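Local coordinates for protein uronate isomerase (Caulobacter crescentus, PDB 2Q01) that interconverts D-glucuronate and D-fructuronate, and likewise D-galacturonate and D-tagaturonate, as an isomerase of the metallo-dependent hydrolase superfamily, at residues 298-303 against 352-357; 344-349 against 378-383. All coordinates share one frame; numbering follows the deposited sequence.

In the fold
Contacts 1 and 2, their centres about 11 Å apart, pack two outer helices of the barrel against loops that enter neighbouring strands. Contact 1 sets the end of helix 281-302 on the loop that enters strand 357-359; contact 2 sets helix 343-349 on the turn that enters strand 381-383. The two strands are parallel neighbours: Ile357 N lies 2.7 Å from Val380 O, and Ile357 O 2.8 Å from Lys382 N, both probable hydrogen bonds. Leu349 touches Leu300 and Leu355, tying the two clusters together. A potassium ion is bound directly in contact 2, whereas the Leu355 side chain of contact 1 is about 11 Å from that same ion.

Contact 1. Residues 298-303 against 352-357; sequences MSLDDG and DPRLSI
The last turn of helix 281-302 runs past the irregular chain 352-357, the backbones drawing nearest at Leu300 and Arg354, whose CA atoms are 5.5 Å apart. Leu300 carries the contact, dividing its branched end between Arg354 and Leu355. Its CG sits over the centre of one face of the Arg354 guanidinium, 3.8 Å from NH2, and CD2 lies against the same nitrogen. Its CD1 turns instead to Leu355, 3.8 Å from CB, and also skirts the carboxylate of Asp352. The leucine and arginine side chains meet at about a right angle, with the leucine's branch point over the flat cation.

That cation is held by its own segment. Arg354 grips Asp352 side-on, NE bonding to OD1 and NH2 to OD2 at 3.0 Å, both through syn lone pairs; the carboxylate oxygens are tilted out of the guanidinium plane, by 28° at NE. A bend at chi3 (-74°) folds the chain back for this grip. The anti lone pair of Asp352 OD1 takes the backbone N of Arg354 at 2.9 Å, closing an Asx turn, so one oxygen serves two donors while the salt bridge restrains the guanidinium beneath Leu300. Asp301 OD2, 4.9 Å from Arg354 NH1, probably adds a mild electrostatic pull.

Deeper in, Leu355 holds CG anti to its backbone N (chi1 -176°), and its CD1 reaches Ser299 CB at 4.0 Å. The Ser299 hydroxyl pairs most strongly with Leu304 O, with Met295 O a shared or alternative acceptor and Arg239 a further partner. Gly303, with positive phi, leaves the helix toward strand 305-308. Here an outer helix packs on the loop into strand 357-359, parallel neighbour of strand 305-308, consistent with the TIM-barrel fold of the uronate isomerase family.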
loop_
_atom_site.group_PDB
_atom_site.type_symbol
_atom_site.label_atom_id
_atom_site.label_comp_id
_atom_site.label_asym_id
_atom_site.label_seq_id
_atom_site.Cartn_x
_atom_site.Cartn_y
_atom_site.Cartn_z
ATOM N N MET B 298 -33.347 2.878 -10.053
ATOM C CA MET B 298 -34.431 3.283 -9.164
ATOM C C MET B 298 -34.094 4.604 -8.490
ATOM O O MET B 298 -34.975 5.438 -8.282
ATOM C CB MET B 298 -34.697 2.216 -8.100
ATOM C CG MET B 298 -35.505 1.022 -8.582
ATOM S SD MET B 298 -35.604 -0.269 -7.328
ATOM C CE MET B 298 -35.940 -1.686 -8.367
ATOM N N SER B 299 -32.814 4.786 -8.163
ATOM C CA SER B 299 -32.301 6.011 -7.537
ATOM C C SER B 299 -32.438 7.233 -8.434
ATOM O O SER B 299 -32.541 8.360 -7.950
ATOM C CB SER B 299 -30.840 5.830 -7.145
ATOM O OG SER B 299 -30.730 5.082 -5.950
ATOM N N LEU B 300 -32.436 6.995 -9.746
ATOM C CA LEU B 300 -32.725 8.022 -10.740
ATOM C C LEU B 300 -34.120 8.611 -10.554
ATOM O O LEU B 300 -34.347 9.785 -10.861
ATOM C CB LEU B 300 -32.626 7.419 -12.132
ATOM C CG LEU B 300 -31.419 7.662 -13.032
ATOM C CD1 LEU B 300 -30.085 7.489 -12.327
ATOM C CD2 LEU B 300 -31.544 6.721 -14.205
ATOM N N ASP B 301 -35.042 7.789 -10.048
ATOM C CA ASP B 301 -36.421 8.206 -9.799
ATOM C C ASP B 301 -36.677 8.696 -8.372
ATOM O O ASP B 301 -37.287 9.751 -8.192
ATOM C CB ASP B 301 -37.402 7.084 -10.161
ATOM C CG ASP B 301 -37.459 6.816 -11.660
ATOM O OD1 ASP B 301 -37.471 5.628 -12.052
ATOM O OD2 ASP B 301 -37.490 7.785 -12.449
ATOM N N ASP B 302 -36.214 7.944 -7.370
ATOM C CA ASP B 302 -36.527 8.260 -5.964
ATOM C C ASP B 302 -35.448 9.011 -5.172
ATOM O O ASP B 302 -35.687 9.425 -4.033
ATOM C CB ASP B 302 -37.041 7.020 -5.196
ATOM C CG ASP B 302 -35.997 5.905 -5.039
ATOM O OD1 ASP B 302 -36.424 4.743 -4.860
ATOM O OD2 ASP B 302 -34.772 6.158 -5.074
ATOM N N GLY B 303 -34.274 9.182 -5.772
ATOM C CA GLY B 303 -33.216 10.003 -5.188
ATOM C C GLY B 303 -32.480 9.423 -3.991
ATOM O O GLY B 303 -31.884 10.165 -3.206
ATOM N N ASP B 352 -24.777 10.945 -15.378
ATOM C CA ASP B 352 -26.126 11.382 -15.025
ATOM C C ASP B 352 -26.104 12.299 -13.799
ATOM O O ASP B 352 -25.471 11.972 -12.801
ATOM C CB ASP B 352 -27.023 10.167 -14.767
ATOM C CG ASP B 352 -28.503 10.498 -14.847
ATOM O OD1 ASP B 352 -29.020 11.175 -13.938
ATOM O OD2 ASP B 352 -29.160 10.059 -15.813
ATOM N N PRO B 353 -26.790 13.456 -13.877
ATOM C CA PRO B 353 -26.870 14.389 -12.743
ATOM C C PRO B 353 -27.649 13.869 -11.524
ATOM O O PRO B 353 -27.326 14.229 -10.392
ATOM C CB PRO B 353 -27.586 15.608 -13.341
ATOM C CG PRO B 353 -27.472 15.447 -14.835
ATOM C CD PRO B 353 -27.503 13.978 -15.058
ATOM N N ARG B 354 -28.653 13.027 -11.759
ATOM C CA ARG B 354 -29.575 12.577 -10.705
ATOM C C ARG B 354 -29.022 11.457 -9.820
ATOM O O ARG B 354 -29.585 11.168 -8.759
ATOM C CB ARG B 354 -30.913 12.129 -11.311
ATOM C CG ARG B 354 -31.606 13.167 -12.183
ATOM C CD ARG B 354 -32.681 12.523 -13.051
ATOM N NE ARG B 354 -32.114 11.747 -14.155
ATOM C CZ ARG B 354 -32.780 10.830 -14.856
ATOM N NH1 ARG B 354 -34.048 10.548 -14.575
ATOM N NH2 ARG B 354 -32.171 10.183 -15.841
ATOM N N LEU B 355 -27.934 10.823 -10.255
ATOM C CA LEU B 355 -27.373 9.687 -9.528
ATOM C C LEU B 355 -26.227 10.086 -8.597
ATOM O O LEU B 355 -25.332 10.846 -8.972
ATOM C CB LEU B 355 -26.928 8.586 -10.499
ATOM C CG LEU B 355 -26.401 7.269 -9.916
ATOM C CD1 LEU B 355 -27.469 6.541 -9.100
ATOM C CD2 LEU B 355 -25.839 6.375 -11.010
ATOM N N SER B 356 -26.272 9.562 -7.378
ATOM C CA SER B 356 -25.228 9.789 -6.398
ATOM C C SER B 356 -24.793 8.453 -5.795
ATOM O O SER B 356 -25.595 7.762 -5.153
ATOM C CB SER B 356 -25.725 10.756 -5.320
ATOM O OG SER B 356 -24.669 11.165 -4.471
ATOM N N ILE B 357 -23.531 8.086 -6.037
ATOM C CA ILE B 357 -22.940 6.860 -5.496
ATOM C C ILE B 357 -21.767 7.189 -4.551
ATOM O O ILE B 357 -20.946 8.049 -4.851
ATOM C CB ILE B 357 -22.481 5.895 -6.633
ATOM C CG1 ILE B 357 -23.630 5.617 -7.612
ATOM C CG2 ILE B 357 -21.960 4.571 -6.075
ATOM C CD1 ILE B 357 -23.258 4.734 -8.772
#

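Contact 2. Residues 344-349 against 378-383; sequences PLLTRL and YPVLKL. With K (potassium ion), chain E.
Leu346 lays its CD2 methyl over one face of the Tyr378 ring, a CH-pi contact 4.0 Å from the ring centroid and 18° off the normal, displaced toward the rim on the CD2 side. The other methyl, CD1, lies over the same face, displaced toward CE1. With CG anti to its carbonyl carbon (chi1 -73°), Leu346 points its fork out from the helix, between the tyrosine and two aliphatic neighbours. Leu381 meets it tip to tip, its CD2 4.0 Å from Leu346 CD2, while Val380 slides past in the opposite direction and brings CG2 to 3.8 Å from that methyl. The other branch of Val380, CG1, lies 3.6 Å from Leu349 O.

In this TIM-barrel family member, helix 343-349 thus packs on a type I beta turn, Tyr378 to Leu381, that leads into parallel strand 381-383. The turn also supplies two of the six ligands of a potassium ion, Tyr378 O and Leu381 O, the latter at 2.6 Å. A water on the metal donates to Pro379 O and accepts from Lys382 NZ. Ala375 and Asn411 bind the same ion, as does the carbonyl of Ser75 of a second subunit. That subunit also approaches the ring: its His316 packs on Leu346 and hydrogen-bonds through ND1 to Tyr378 OH.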
loop_
_atom_site.group_PDB
_atom_site.type_symbol
_atom_site.label_atom_id
_atom_site.label_comp_id
_atom_site.label_asym_id
_atom_site.label_seq_id
_atom_site.Cartn_x
_atom_site.Cartn_y
_atom_site.Cartn_z
ATOM N N PRO B 344 -19.513 -1.260 -16.335
ATOM C CA PRO B 344 -20.862 -1.394 -16.932
ATOM C C PRO B 344 -21.943 -0.418 -16.435
ATOM O O PRO B 344 -22.788 0.014 -17.230
ATOM C CB PRO B 344 -21.256 -2.829 -16.576
ATOM C CG PRO B 344 -19.969 -3.535 -16.432
ATOM C CD PRO B 344 -19.081 -2.547 -15.753
ATOM N N LEU B 345 -21.917 -0.087 -15.145
ATOM C CA LEU B 345 -22.850 0.881 -14.564
ATOM C C LEU B 345 -22.481 2.308 -14.950
ATOM O O LEU B 345 -23.362 3.133 -15.210
ATOM C CB LEU B 345 -22.904 0.733 -13.035
ATOM C CG LEU B 345 -23.671 1.722 -12.143
ATOM C CD1 LEU B 345 -25.121 1.930 -12.586
ATOM C CD2 LEU B 345 -23.627 1.285 -10.684
ATOM N N LEU B 346 -21.181 2.586 -14.997
ATOM C CA LEU B 346 -20.683 3.925 -15.299
ATOM C C LEU B 346 -20.813 4.286 -16.778
ATOM O O LEU B 346 -20.903 5.461 -17.131
ATOM C CB LEU B 346 -19.233 4.079 -14.823
ATOM C CG LEU B 346 -19.034 4.180 -13.305
ATOM C CD1 LEU B 346 -17.583 3.957 -12.939
ATOM C CD2 LEU B 346 -19.517 5.507 -12.761
ATOM N N THR B 347 -20.814 3.269 -17.636
ATOM C CA THR B 347 -21.052 3.455 -19.061
ATOM C C THR B 347 -22.510 3.846 -19.280
ATOM O O THR B 347 -22.816 4.701 -20.115
ATOM C CB THR B 347 -20.691 2.184 -19.858
ATOM O OG1 THR B 347 -19.329 1.837 -19.588
ATOM C CG2 THR B 347 -20.858 2.391 -21.364
ATOM N N ARG B 348 -23.400 3.240 -18.500
ATOM C CA ARG B 348 -24.821 3.537 -18.603
ATOM C C ARG B 348 -25.164 4.865 -17.938
ATOM O O ARG B 348 -25.798 5.723 -18.550
ATOM C CB ARG B 348 -25.649 2.402 -17.998
ATOM C CG ARG B 348 -27.142 2.545 -18.241
ATOM C CD ARG B 348 -27.962 1.643 -17.322
ATOM N NE ARG B 348 -29.397 1.792 -17.574
ATOM C CZ ARG B 348 -30.076 1.139 -18.518
ATOM N NH1 ARG B 348 -29.469 0.272 -19.321
ATOM N NH2 ARG B 348 -31.376 1.351 -18.657
ATOM N N LEU B 349 -24.718 5.036 -16.693
ATOM C CA LEU B 349 -25.208 6.108 -15.827
ATOM C C LEU B 349 -24.153 7.010 -15.176
ATOM O O LEU B 349 -24.482 7.781 -14.278
ATOM C CB LEU B 349 -26.088 5.510 -14.729
ATOM C CG LEU B 349 -27.364 4.771 -15.135
ATOM C CD1 LEU B 349 -27.974 4.061 -13.949
ATOM C CD2 LEU B 349 -28.369 5.716 -15.781
ATOM N N TYR B 378 -15.652 11.107 -12.288
ATOM C CA TYR B 378 -17.073 10.849 -12.538
ATOM C C TYR B 378 -17.976 11.720 -11.681
ATOM O O TYR B 378 -17.781 11.782 -10.467
ATOM C CB TYR B 378 -17.400 9.374 -12.298
ATOM C CG TYR B 378 -16.974 8.478 -13.427
ATOM C CD1 TYR B 378 -15.807 7.721 -13.342
ATOM C CD2 TYR B 378 -17.736 8.393 -14.597
ATOM C CE1 TYR B 378 -15.410 6.895 -14.394
ATOM C CE2 TYR B 378 -17.352 7.578 -15.649
ATOM C CZ TYR B 378 -16.191 6.833 -15.543
ATOM O OH TYR B 378 -15.820 6.028 -16.589
ATOM N N PRO B 379 -18.967 12.399 -12.294
ATOM C CA PRO B 379 -19.957 13.228 -11.593
ATOM C C PRO B 379 -20.732 12.500 -10.484
ATOM O O PRO B 379 -21.107 13.114 -9.483
ATOM C CB PRO B 379 -20.918 13.629 -12.709
ATOM C CG PRO B 379 -20.096 13.599 -13.919
ATOM C CD PRO B 379 -19.184 12.431 -13.749
ATOM N N VAL B 380 -20.930 11.197 -10.650
ATOM C CA VAL B 380 -21.793 10.418 -9.767
ATOM C C VAL B 380 -21.098 9.810 -8.546
ATOM O O VAL B 380 -21.765 9.402 -7.600
ATOM C CB VAL B 380 -22.502 9.293 -10.554
ATOM C CG1 VAL B 380 -23.408 9.886 -11.601
ATOM C CG2 VAL B 380 -21.497 8.374 -11.213
ATOM N N LEU B 381 -19.767 9.752 -8.571
ATOM C CA LEU B 381 -18.997 8.984 -7.587
ATOM C C LEU B 381 -18.429 9.851 -6.480
ATOM O O LEU B 381 -17.888 10.922 -6.746
ATOM C CB LEU B 381 -17.847 8.262 -8.289
ATOM C CG LEU B 381 -17.936 6.769 -8.618
ATOM C CD1 LEU B 381 -19.353 6.259 -8.826
ATOM C CD2 LEU B 381 -17.054 6.463 -9.820
ATOM N N LYS B 382 -18.525 9.392 -5.242
ATOM C CA LYS B 382 -17.962 10.120 -4.116
ATOM C C LYS B 382 -17.270 9.085 -3.252
ATOM O O LYS B 382 -17.588 7.906 -3.341
ATOM C CB LYS B 382 -19.084 10.789 -3.331
ATOM C CG LYS B 382 -18.898 12.257 -3.049
ATOM C CD LYS B 382 -19.517 13.111 -4.120
ATOM C CE LYS B 382 -19.952 14.451 -3.578
ATOM N NZ LYS B 382 -20.052 15.437 -4.688
ATOM N N LEU B 383 -16.328 9.515 -2.415
ATOM C CA LEU B 383 -15.594 8.580 -1.568
ATOM C C LEU B 383 -16.053 8.603 -0.132
ATOM O O LEU B 383 -16.168 9.660 0.474
ATOM C CB LEU B 383 -14.090 8.828 -1.638
ATOM C CG LEU B 383 -13.469 8.490 -2.990
ATOM C CD1 LEU B 383 -11.977 8.540 -2.909
ATOM C CD2 LEU B 383 -13.939 7.126 -3.495
HETATM K K K E . -17.261 13.026 -8.096
HETATM O O HOH W 1 -19.341 14.436 -7.365
#